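Local coordinates for scarecrow-like protein 3 (Arabidopsis thaliana, PDB 6KPB), which is probably a transcription factor of the GRAS family involved in plant development and binds zinc finger proteins of the IDD group, at residues 151-156 with 345-350; 350-355 with 474-479; 434-439 with 463-468. All coordinates share one frame; numbering follows the deposited sequence.

Contact 1 (151-156 with 345-350); sequences LLTNRA and VMVVTE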
ATOM      1  N   LEU A 151       1.125  21.339  27.020  1.00 75.54           N
ATOM      2  CA  LEU A 151       0.844  22.297  28.086  1.00 73.79           C
ATOM      3  C   LEU A 151       1.945  22.280  29.141  1.00 73.47           C
ATOM      4  O   LEU A 151       2.445  23.333  29.551  1.00 77.16           O
ATOM      5  CB  LEU A 151      -0.517  21.991  28.714  1.00 73.65           C
ATOM      6  CG  LEU A 151      -1.205  23.024  29.614  1.00 83.33           C
ATOM      7  CD1 LEU A 151      -2.692  22.706  29.706  1.00 69.64           C
ATOM      8  CD2 LEU A 151      -0.598  23.077  31.014  1.00 72.97           C
ATOM      9  N   LEU A 152       2.333  21.085  29.594  1.00 72.90           N
ATOM     10  CA  LEU A 152       3.326  20.982  30.658  1.00 74.93           C
ATOM     11  C   LEU A 152       4.697  21.458  30.194  1.00 78.46           C
ATOM     12  O   LEU A 152       5.398  22.160  30.932  1.00 79.17           O
ATOM     13  CB  LEU A 152       3.401  19.543  31.167  1.00 72.55           C
ATOM     14  CG  LEU A 152       2.200  19.056  31.984  1.00 78.83           C
ATOM     15  CD1 LEU A 152       2.293  17.559  32.263  1.00 70.77           C
ATOM     16  CD2 LEU A 152       2.095  19.846  33.281  1.00 72.41           C
ATOM     17  N   THR A 153       5.097  21.091  28.974  1.00 72.01           N
ATOM     18  CA  THR A 153       6.425  21.464  28.496  1.00 78.90           C
ATOM     19  C   THR A 153       6.506  22.953  28.177  1.00 86.01           C
ATOM     20  O   THR A 153       7.545  23.583  28.403  1.00 85.89           O
ATOM     21  CB  THR A 153       6.800  20.633  27.269  1.00 85.49           C
ATOM     22  OG1 THR A 153       5.860  20.877  26.218  1.00108.51           O
ATOM     23  CG2 THR A 153       6.801  19.150  27.610  1.00 91.47           C
ATOM     24  N   ASN A 154       5.424  23.534  27.647  1.00 72.25           N
ATOM     25  CA  ASN A 154       5.425  24.971  27.382  1.00 75.23           C
ATOM     26  C   ASN A 154       5.533  25.773  28.675  1.00 78.06           C
ATOM     27  O   ASN A 154       6.227  26.794  28.719  1.00 88.54           O
ATOM     28  CB  ASN A 154       4.170  25.370  26.606  1.00 71.21           C
ATOM     29  CG  ASN A 154       4.212  24.921  25.156  1.00 83.66           C
ATOM     30  OD1 ASN A 154       5.250  24.484  24.659  1.00 83.22           O
ATOM     31  ND2 ASN A 154       3.081  25.036  24.469  1.00 87.64           N
ATOM     32  N   ARG A 155       4.855  25.325  29.735  1.00 73.02           N
ATOM     33  CA  ARG A 155       4.983  25.991  31.029  1.00 76.33           C
ATOM     34  C   ARG A 155       6.410  25.898  31.555  1.00 81.55           C
ATOM     35  O   ARG A 155       6.957  26.882  32.069  1.00 77.59           O
ATOM     36  CB  ARG A 155       4.004  25.385  32.032  1.00 79.46           C
ATOM     37  CG  ARG A 155       2.577  25.888  31.901  1.00105.98           C
ATOM     38  CD  ARG A 155       2.411  27.251  32.558  1.00124.44           C
ATOM     39  NE  ARG A 155       1.985  28.271  31.605  1.00136.26           N
ATOM     40  CZ  ARG A 155       0.730  28.435  31.200  1.00137.10           C
ATOM     41  NH1 ARG A 155      -0.226  27.637  31.659  1.00137.51           N
ATOM     42  NH2 ARG A 155       0.431  29.391  30.332  1.00137.43           N
ATOM     43  N   ALA A 156       7.031  24.723  31.430  1.00 73.62           N
ATOM     44  CA  ALA A 156       8.406  24.559  31.890  1.00 74.22           C
ATOM     45  C   ALA A 156       9.360  25.445  31.099  1.00 83.70           C
ATOM     46  O   ALA A 156      10.315  25.997  31.659  1.00 94.92           O
ATOM     47  CB  ALA A 156       8.821  23.092  31.788  1.00 67.94           C
ATOM     48  N   VAL A 345      16.585  24.201  29.730  1.00 84.49           N
ATOM     49  CA  VAL A 345      15.650  23.159  30.135  1.00 79.79           C
ATOM     50  C   VAL A 345      15.521  22.160  28.992  1.00 85.43           C
ATOM     51  O   VAL A 345      15.534  22.533  27.816  1.00 83.98           O
ATOM     52  CB  VAL A 345      14.275  23.744  30.537  1.00 91.05           C
ATOM     53  CG1 VAL A 345      13.540  24.317  29.328  1.00 79.08           C
ATOM     54  CG2 VAL A 345      13.426  22.688  31.233  1.00 84.68           C
ATOM     55  N   MET A 346      15.426  20.881  29.346  1.00 84.51           N
ATOM     56  CA  MET A 346      15.070  19.829  28.408  1.00 83.15           C
ATOM     57  C   MET A 346      13.799  19.159  28.900  1.00 76.77           C
ATOM     58  O   MET A 346      13.729  18.729  30.056  1.00 82.93           O
ATOM     59  CB  MET A 346      16.187  18.794  28.257  1.00 89.91           C
ATOM     60  CG  MET A 346      15.813  17.637  27.339  1.00 84.80           C
ATOM     61  SD  MET A 346      17.161  16.474  27.057  1.00 89.62           S
ATOM     62  CE  MET A 346      17.344  15.755  28.687  1.00 93.69           C
ATOM     63  N   VAL A 347      12.800  19.074  28.030  1.00 75.35           N
ATOM     64  CA  VAL A 347      11.521  18.463  28.364  1.00 79.28           C
ATOM     65  C   VAL A 347      11.387  17.171  27.572  1.00 70.77           C
ATOM     66  O   VAL A 347      11.595  17.154  26.352  1.00 69.06           O
ATOM     67  CB  VAL A 347      10.349  19.425  28.099  1.00 81.19           C
ATOM     68  CG1 VAL A 347      10.413  20.598  29.066  1.00 84.64           C
ATOM     69  CG2 VAL A 347      10.374  19.932  26.672  1.00 90.24           C
ATOM     70  N   VAL A 348      11.064  16.087  28.269  1.00 75.68           N
ATOM     71  CA  VAL A 348      11.039  14.749  27.688  1.00 76.25           C
ATOM     72  C   VAL A 348       9.648  14.166  27.878  1.00 78.00           C
ATOM     73  O   VAL A 348       9.147  14.090  29.008  1.00 82.65           O
ATOM     74  CB  VAL A 348      12.100  13.834  28.319  1.00 77.29           C
ATOM     75  CG1 VAL A 348      12.027  12.446  27.706  1.00 68.98           C
ATOM     76  CG2 VAL A 348      13.493  14.433  28.152  1.00 79.46           C
ATOM     77  N   THR A 349       9.027  13.753  26.775  1.00 76.61           N
ATOM     78  CA  THR A 349       7.777  13.007  26.799  1.00 73.38           C
ATOM     79  C   THR A 349       8.048  11.629  26.212  1.00 74.23           C
ATOM     80  O   THR A 349       8.505  11.518  25.069  1.00 72.33           O
ATOM     81  CB  THR A 349       6.678  13.725  26.013  1.00 78.06           C
ATOM     82  OG1 THR A 349       6.416  15.000  26.612  1.00 79.11           O
ATOM     83  CG2 THR A 349       5.398  12.902  26.017  1.00 76.33           C
ATOM     84  N   GLU A 350       7.776  10.587  26.995  1.00 75.10           N
ATOM     85  CA  GLU A 350       8.096   9.224  26.602  1.00 74.69           C
ATOM     86  C   GLU A 350       6.972   8.288  27.016  1.00 74.00           C
ATOM     87  O   GLU A 350       6.210   8.573  27.944  1.00 71.93           O
ATOM     88  CB  GLU A 350       9.416   8.751  27.229  1.00 78.12           C
ATOM     89  CG  GLU A 350      10.644   9.032  26.387  1.00 90.25           C
ATOM     90  CD  GLU A 350      10.631   8.265  25.080  1.00 90.80           C
ATOM     91  OE1 GLU A 350      11.138   8.798  24.071  1.00 97.36           O
ATOM     92  OE2 GLU A 350      10.108   7.131  25.065  1.00 88.85           O
TER
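T153 on helix 145-160 meets V347 on strand 345-351 with its methyl branch, and the two side chains approach at a slant. Both CA-CB bonds point toward the other segment, and the CA atoms of T153 and V347 are 5.9 Å apart. T153 CB lies 3.7 Å from V347 CG2. T153 CG2, set anti to the carbonyl carbon by the rotation about CA-CB (chi1 61° at OG1), ends 3.6 Å from V347 CB and looks past it to T349 OG1 at 4.3 Å. T153 OG1 turns back to its own helix, where the carbonyls of S149 and Y150 both lie within hydrogen-bonding reach of its one proton, leaving the methyl for the strand. One turn on, A156 CB reaches V347 CG1 at 4.0 Å, and V347 thus spreads its two methyls over both helix residues. No hydrogen bond joins the segments, though T349 OG1 is bonded to S149 OG. The axes of segments 151-156 and 345-350 run antiparallel (173°), 9.0 Å apart at closest approach, the arrangement of a helix lying along the face of a mixed beta-sheet in an alpha/beta fold, here the Rossmann-like core of the GRAS domain.

Contact 2 (350-355 with 474-479); sequences EQDSDH and LYSVSA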
ATOM      1  N   GLU A 350       7.776  10.587  26.995  1.00 75.10           N
ATOM      2  CA  GLU A 350       8.096   9.224  26.602  1.00 74.69           C
ATOM      3  C   GLU A 350       6.972   8.288  27.016  1.00 74.00           C
ATOM      4  O   GLU A 350       6.210   8.573  27.944  1.00 71.93           O
ATOM      5  CB  GLU A 350       9.416   8.751  27.229  1.00 78.12           C
ATOM      6  CG  GLU A 350      10.644   9.032  26.387  1.00 90.25           C
ATOM      7  CD  GLU A 350      10.631   8.265  25.080  1.00 90.80           C
ATOM      8  OE1 GLU A 350      11.138   8.798  24.071  1.00 97.36           O
ATOM      9  OE2 GLU A 350      10.108   7.131  25.065  1.00 88.85           O
ATOM     10  N   GLN A 351       6.879   7.162  26.310  1.00 72.02           N
ATOM     11  CA  GLN A 351       6.021   6.077  26.763  1.00 66.91           C
ATOM     12  C   GLN A 351       6.495   5.583  28.122  1.00 69.06           C
ATOM     13  O   GLN A 351       7.696   5.553  28.407  1.00 82.75           O
ATOM     14  CB  GLN A 351       6.024   4.922  25.758  1.00 72.60           C
ATOM     15  CG  GLN A 351       5.165   5.136  24.520  1.00 65.56           C
ATOM     16  CD  GLN A 351       5.916   5.822  23.397  1.00 78.83           C
ATOM     17  OE1 GLN A 351       7.002   6.367  23.600  1.00 82.38           O
ATOM     18  NE2 GLN A 351       5.343   5.793  22.201  1.00 74.92           N
ATOM     19  N   ASP A 352       5.546   5.200  28.968  1.00 70.83           N
ATOM     20  CA  ASP A 352       5.852   4.718  30.308  1.00 76.06           C
ATOM     21  C   ASP A 352       5.446   3.251  30.413  1.00 77.87           C
ATOM     22  O   ASP A 352       4.506   2.890  31.126  1.00 72.94           O
ATOM     23  CB  ASP A 352       5.147   5.568  31.364  1.00 83.24           C
ATOM     24  CG  ASP A 352       5.811   5.472  32.721  1.00 90.90           C
ATOM     25  OD1 ASP A 352       6.547   4.490  32.953  1.00103.30           O
ATOM     26  OD2 ASP A 352       5.624   6.390  33.546  1.00106.39           O
ATOM     27  N   SER A 353       6.171   2.400  29.692  1.00 82.72           N
ATOM     28  CA  SER A 353       5.927   0.967  29.711  1.00 79.36           C
ATOM     29  C   SER A 353       7.229   0.246  29.407  1.00 83.41           C
ATOM     30  O   SER A 353       8.052   0.729  28.628  1.00 94.11           O
ATOM     31  CB  SER A 353       4.850   0.561  28.697  1.00 86.94           C
ATOM     32  OG  SER A 353       3.632   1.240  28.940  1.00 95.55           O
ATOM     33  N   ASP A 354       7.411  -0.916  30.032  1.00 84.60           N
ATOM     34  CA  ASP A 354       8.584  -1.746  29.770  1.00 82.90           C
ATOM     35  C   ASP A 354       8.295  -2.598  28.541  1.00 88.47           C
ATOM     36  O   ASP A 354       7.779  -3.713  28.634  1.00103.43           O
ATOM     37  CB  ASP A 354       8.929  -2.605  30.978  1.00 84.70           C
ATOM     38  CG  ASP A 354      10.248  -3.342  30.814  1.00108.34           C
ATOM     39  OD1 ASP A 354      10.930  -3.132  29.787  1.00110.16           O
ATOM     40  OD2 ASP A 354      10.604  -4.130  31.714  1.00114.91           O
ATOM     41  N   HIS A 355       8.627  -2.057  27.370  1.00 82.99           N
ATOM     42  CA  HIS A 355       8.506  -2.770  26.106  1.00 84.63           C
ATOM     43  C   HIS A 355       9.865  -3.116  25.510  1.00 87.25           C
ATOM     44  O   HIS A 355       9.943  -3.455  24.323  1.00 97.54           O
ATOM     45  CB  HIS A 355       7.687  -1.949  25.110  1.00 81.29           C
ATOM     46  CG  HIS A 355       6.256  -1.768  25.511  1.00 78.27           C
ATOM     47  ND1 HIS A 355       5.426  -0.842  24.914  1.00 78.88           N
ATOM     48  CD2 HIS A 355       5.504  -2.397  26.446  1.00 80.31           C
ATOM     49  CE1 HIS A 355       4.227  -0.906  25.466  1.00 80.48           C
ATOM     50  NE2 HIS A 355       4.248  -1.842  26.398  1.00 85.15           N
ATOM     51  N   LEU A 474       0.648   5.277  30.791  1.00 78.14           N
ATOM     52  CA  LEU A 474       0.805   5.350  29.344  1.00 73.75           C
ATOM     53  C   LEU A 474       2.000   6.191  28.925  1.00 77.78           C
ATOM     54  O   LEU A 474       2.838   5.720  28.146  1.00 77.35           O
ATOM     55  CB  LEU A 474      -0.476   5.907  28.701  1.00 70.24           C
ATOM     56  CG  LEU A 474      -1.745   5.070  28.861  1.00 87.02           C
ATOM     57  CD1 LEU A 474      -2.920   5.758  28.188  1.00 88.32           C
ATOM     58  CD2 LEU A 474      -1.544   3.668  28.301  1.00 77.67           C
ATOM     59  N   TYR A 475       2.103   7.427  29.409  1.00 79.58           N
ATOM     60  CA  TYR A 475       3.187   8.314  29.017  1.00 74.36           C
ATOM     61  C   TYR A 475       3.653   9.112  30.224  1.00 80.54           C
ATOM     62  O   TYR A 475       2.903   9.326  31.180  1.00 84.63           O
ATOM     63  CB  TYR A 475       2.765   9.278  27.901  1.00 70.54           C
ATOM     64  CG  TYR A 475       2.293   8.607  26.634  1.00 74.67           C
ATOM     65  CD1 TYR A 475       0.972   8.207  26.488  1.00 81.58           C
ATOM     66  CD2 TYR A 475       3.166   8.385  25.577  1.00 84.70           C
ATOM     67  CE1 TYR A 475       0.534   7.600  25.328  1.00 78.75           C
ATOM     68  CE2 TYR A 475       2.738   7.778  24.413  1.00 82.83           C
ATOM     69  CZ  TYR A 475       1.421   7.388  24.294  1.00 80.79           C
ATOM     70  OH  TYR A 475       0.995   6.783  23.134  1.00 84.48           O
ATOM     71  N   SER A 476       4.903   9.563  30.161  1.00 75.63           N
ATOM     72  CA  SER A 476       5.496  10.395  31.194  1.00 71.32           C
ATOM     73  C   SER A 476       5.982  11.707  30.590  1.00 75.68           C
ATOM     74  O   SER A 476       6.319  11.778  29.405  1.00 68.13           O
ATOM     75  CB  SER A 476       6.660   9.676  31.892  1.00 82.70           C
ATOM     76  OG  SER A 476       7.702   9.371  30.980  1.00 81.30           O
ATOM     77  N   VAL A 477       5.997  12.754  31.416  1.00 73.30           N
ATOM     78  CA  VAL A 477       6.518  14.063  31.037  1.00 70.77           C
ATOM     79  C   VAL A 477       7.457  14.531  32.140  1.00 75.86           C
ATOM     80  O   VAL A 477       7.084  14.524  33.319  1.00 82.97           O
ATOM     81  CB  VAL A 477       5.394  15.094  30.812  1.00 77.73           C
ATOM     82  CG1 VAL A 477       5.975  16.424  30.355  1.00 65.04           C
ATOM     83  CG2 VAL A 477       4.384  14.573  29.796  1.00 73.07           C
ATOM     84  N   SER A 478       8.668  14.936  31.761  1.00 74.00           N
ATOM     85  CA  SER A 478       9.676  15.319  32.741  1.00 72.89           C
ATOM     86  C   SER A 478      10.533  16.447  32.186  1.00 83.91           C
ATOM     87  O   SER A 478      10.791  16.518  30.980  1.00 90.52           O
ATOM     88  CB  SER A 478      10.558  14.127  33.129  1.00 72.58           C
ATOM     89  OG  SER A 478      11.228  13.596  31.998  1.00 79.28           O
ATOM     90  N   ALA A 479      10.983  17.322  33.083  1.00 76.81           N
ATOM     91  CA  ALA A 479      11.799  18.476  32.734  1.00 80.62           C
ATOM     92  C   ALA A 479      13.159  18.367  33.409  1.00 87.38           C
ATOM     93  O   ALA A 479      13.261  17.900  34.548  1.00 90.96           O
ATOM     94  CB  ALA A 479      11.109  19.782  33.140  1.00 68.52           C
TER
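Y475 and Q351 each set CG anti to the carbonyl carbon (chi1 -59° and -78°), and the ring and the amide chain leave neighbouring strands side by side, pointing the same way. That torsion puts Q351 CG 3.6 Å from Y475 CE2; the bend at chi2 then carries CD and NE2 alongside the same ring carbon, with amide and ring planes 37° apart. The backbones explain this closeness: Q351 and Y475 form a non-hydrogen-bonded antiparallel pair whose CA atoms are 4.3 Å apart. Beside it, E350 and S476 make the hydrogen-bonded pair. S476 N gives a bond of 2.8 Å to E350 O, while E350 N returns one of 3.1 Å to S476 O. The last bond joins D352 N to L474 O at 2.9 Å. D352 points its CB toward the strand and places OD2 3.8 Å from S476 CB; its OD1 is held by a salt bridge to K418. With alanine at this position instead of Y475, a gap would probably open beside the aliphatic part of Q351, and its amide would be freer to turn. L474 and Y475 together face I467 of the neighbouring strand 464-469, a classic beta bulge, at the place where strand 345-351 ends on the other edge of strand 472-482 in the GRAS sheet.

Contact 3 (434-439 with 463-468); sequences VPLSYY and GCAVIC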
ATOM      1  N   VAL A 434      13.951  19.069  37.037  1.00 89.10           N
ATOM      2  CA  VAL A 434      13.228  20.291  37.361  1.00 86.56           C
ATOM      3  C   VAL A 434      11.761  19.911  37.555  1.00 87.56           C
ATOM      4  O   VAL A 434      11.066  19.612  36.571  1.00 83.77           O
ATOM      5  CB  VAL A 434      13.390  21.359  36.272  1.00 90.13           C
ATOM      6  CG1 VAL A 434      12.699  22.652  36.682  1.00 84.13           C
ATOM      7  CG2 VAL A 434      14.860  21.608  35.997  1.00 93.67           C
ATOM      8  N   PRO A 435      11.258  19.885  38.788  1.00 86.01           N
ATOM      9  CA  PRO A 435       9.877  19.446  39.012  1.00 78.99           C
ATOM     10  C   PRO A 435       8.884  20.326  38.268  1.00 81.31           C
ATOM     11  O   PRO A 435       9.049  21.544  38.175  1.00 96.47           O
ATOM     12  CB  PRO A 435       9.709  19.563  40.532  1.00 83.42           C
ATOM     13  CG  PRO A 435      10.791  20.503  40.972  1.00 77.95           C
ATOM     14  CD  PRO A 435      11.934  20.261  40.039  1.00 75.34           C
ATOM     15  N   LEU A 436       7.857  19.688  37.716  1.00 81.31           N
ATOM     16  CA  LEU A 436       6.817  20.417  37.012  1.00 76.00           C
ATOM     17  C   LEU A 436       6.015  21.267  37.989  1.00 74.94           C
ATOM     18  O   LEU A 436       5.852  20.920  39.163  1.00 76.87           O
ATOM     19  CB  LEU A 436       5.898  19.447  36.272  1.00 73.03           C
ATOM     20  CG  LEU A 436       6.579  18.599  35.194  1.00 76.89           C
ATOM     21  CD1 LEU A 436       5.605  17.607  34.575  1.00 80.30           C
ATOM     22  CD2 LEU A 436       7.189  19.493  34.126  1.00 69.38           C
ATOM     23  N   SER A 437       5.519  22.398  37.493  1.00 77.85           N
ATOM     24  CA  SER A 437       4.788  23.330  38.339  1.00 75.83           C
ATOM     25  C   SER A 437       3.500  22.696  38.850  1.00 84.00           C
ATOM     26  O   SER A 437       2.781  22.026  38.103  1.00 81.55           O
ATOM     27  CB  SER A 437       4.470  24.609  37.564  1.00 87.78           C
ATOM     28  OG  SER A 437       3.507  25.393  38.244  1.00104.12           O
ATOM     29  N   TYR A 438       3.219  22.910  40.140  1.00 72.47           N
ATOM     30  CA  TYR A 438       1.983  22.412  40.734  1.00 71.32           C
ATOM     31  C   TYR A 438       0.765  22.887  39.955  1.00 83.72           C
ATOM     32  O   TYR A 438      -0.173  22.116  39.716  1.00 91.01           O
ATOM     33  CB  TYR A 438       1.890  22.860  42.195  1.00 69.32           C
ATOM     34  CG  TYR A 438       0.658  22.367  42.925  1.00 78.83           C
ATOM     35  CD1 TYR A 438      -0.542  23.070  42.865  1.00 79.55           C
ATOM     36  CD2 TYR A 438       0.697  21.204  43.680  1.00 70.95           C
ATOM     37  CE1 TYR A 438      -1.667  22.622  43.528  1.00 74.61           C
ATOM     38  CE2 TYR A 438      -0.426  20.748  44.348  1.00 86.91           C
ATOM     39  CZ  TYR A 438      -1.605  21.460  44.268  1.00 86.23           C
ATOM     40  OH  TYR A 438      -2.724  21.009  44.932  1.00 83.28           O
ATOM     41  N   TYR A 439       0.764  24.155  39.542  1.00 78.26           N
ATOM     42  CA  TYR A 439      -0.400  24.702  38.854  1.00 85.45           C
ATOM     43  C   TYR A 439      -0.416  24.342  37.375  1.00 77.36           C
ATOM     44  O   TYR A 439      -1.491  24.302  36.768  1.00 81.01           O
ATOM     45  CB  TYR A 439      -0.455  26.215  39.062  1.00 68.28           C
ATOM     46  CG  TYR A 439      -0.764  26.558  40.500  1.00 74.69           C
ATOM     47  CD1 TYR A 439      -2.069  26.530  40.972  1.00 70.61           C
ATOM     48  CD2 TYR A 439       0.251  26.861  41.397  1.00 70.34           C
ATOM     49  CE1 TYR A 439      -2.360  26.821  42.288  1.00 72.54           C
ATOM     50  CE2 TYR A 439      -0.030  27.154  42.718  1.00 74.19           C
ATOM     51  CZ  TYR A 439      -1.337  27.132  43.157  1.00 74.79           C
ATOM     52  OH  TYR A 439      -1.626  27.423  44.472  1.00 80.20           O
ATOM     53  N   GLY A 463       8.462  14.859  40.887  1.00 85.94           N
ATOM     54  CA  GLY A 463       8.495  16.041  40.049  1.00 80.33           C
ATOM     55  C   GLY A 463       8.108  15.824  38.604  1.00 84.36           C
ATOM     56  O   GLY A 463       8.245  16.750  37.798  1.00 89.93           O
ATOM     57  N   CYS A 464       7.627  14.636  38.248  1.00 72.82           N
ATOM     58  CA  CYS A 464       7.250  14.319  36.880  1.00 78.61           C
ATOM     59  C   CYS A 464       5.775  13.951  36.820  1.00 84.80           C
ATOM     60  O   CYS A 464       5.138  13.666  37.839  1.00 81.57           O
ATOM     61  CB  CYS A 464       8.102  13.172  36.324  1.00 81.72           C
ATOM     62  SG  CYS A 464       9.881  13.421  36.525  1.00 87.89           S
ATOM     63  N   ALA A 465       5.235  13.959  35.605  1.00 81.75           N
ATOM     64  CA  ALA A 465       3.835  13.651  35.361  1.00 76.48           C
ATOM     65  C   ALA A 465       3.717  12.322  34.629  1.00 83.38           C
ATOM     66  O   ALA A 465       4.494  12.035  33.714  1.00 84.92           O
ATOM     67  CB  ALA A 465       3.166  14.756  34.543  1.00 72.12           C
ATOM     68  N   VAL A 466       2.742  11.515  35.038  1.00 85.47           N
ATOM     69  CA  VAL A 466       2.459  10.230  34.410  1.00 84.77           C
ATOM     70  C   VAL A 466       1.005  10.237  33.962  1.00 86.39           C
ATOM     71  O   VAL A 466       0.093  10.314  34.796  1.00 84.76           O
ATOM     72  CB  VAL A 466       2.736   9.055  35.361  1.00 85.25           C
ATOM     73  CG1 VAL A 466       2.321   7.742  34.712  1.00 80.70           C
ATOM     74  CG2 VAL A 466       4.205   9.024  35.750  1.00 82.52           C
ATOM     75  N   ILE A 467       0.789  10.161  32.654  1.00 85.07           N
ATOM     76  CA  ILE A 467      -0.554  10.160  32.085  1.00 79.58           C
ATOM     77  C   ILE A 467      -1.057   8.724  32.048  1.00 73.70           C
ATOM     78  O   ILE A 467      -0.472   7.869  31.374  1.00 77.51           O
ATOM     79  CB  ILE A 467      -0.565  10.786  30.683  1.00 72.40           C
ATOM     80  CG1 ILE A 467       0.124  12.151  30.705  1.00 74.28           C
ATOM     81  CG2 ILE A 467      -1.991  10.926  30.182  1.00 70.82           C
ATOM     82  CD1 ILE A 467       0.266  12.785  29.339  1.00 79.51           C
ATOM     83  N   CYS A 468      -2.142   8.457  32.768  1.00 78.46           N
ATOM     84  CA  CYS A 468      -2.694   7.119  32.886  1.00 87.58           C
ATOM     85  C   CYS A 468      -4.080   7.047  32.262  1.00 73.69           C
ATOM     86  O   CYS A 468      -4.822   8.033  32.236  1.00 80.12           O
ATOM     87  CB  CYS A 468      -2.788   6.683  34.353  1.00 96.26           C
ATOM     88  SG  CYS A 468      -1.235   6.713  35.265  1.00 93.22           S
TER
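The polar link between L436 and G463 is one backbone hydrogen bond, L436 N to G463 O at 3.0 Å. It is fairly straight, 163° at hydrogen. The same oxygen also receives a CA-H...O contact from P435, whose CA lies 3.4 Å away, so two successive residues of the 434-439 segment converge on a single carbonyl.

The backbones themselves approach closely: P435 and G463 have their CA atoms 3.8 Å apart, and P435 CB is just as near to G463 CA. A side chain on the glycine would run into P435 CB, and the residue's positive phi of 73° is a second reason for its suitability here.

Apolar contact is carried by L436. Its CG is anti to the carbonyl carbon (chi1 -62°) and passes G463 O at 3.6 Å; the extended chain beyond it delivers CD1 to A465 CB at 3.8 Å. L152 of helix 145-160 and M441 of helix 438-448 touch both of these side chains and pack into the same apolar cluster.

Further along, S437 occupies the N-cap of helix 438-448, where its OG accepts a weak bond from Y439 N. The whole is a strand-to-helix connection in the predicted SAW region, pinned to the turn between the antiparallel hairpin strands 456-461 and 464-469.

How the contacts relate
All three contacts converge on one mixed sheet of the GRAS domain. Contacts 1 and 2 have centres about 13 Å apart and share E350 and strand 345-351; contact 1 precedes contact 2 along the chain. The centre of contact 3 lies about 9 Å from that of contact 1 and about 12 Å from that of contact 2, and both its segments fall in the sequence between those of contact 2. Strand 472-482 is the common neighbour: it pairs antiparallel with 345-351, 431-434 and 464-469, with Y475 O and I467 N 2.7 Å apart. Helix 145-160 bridges contacts 1 and 3 through L152. Together they join the predicted VHIID, PFYRE and SAW regions into one core.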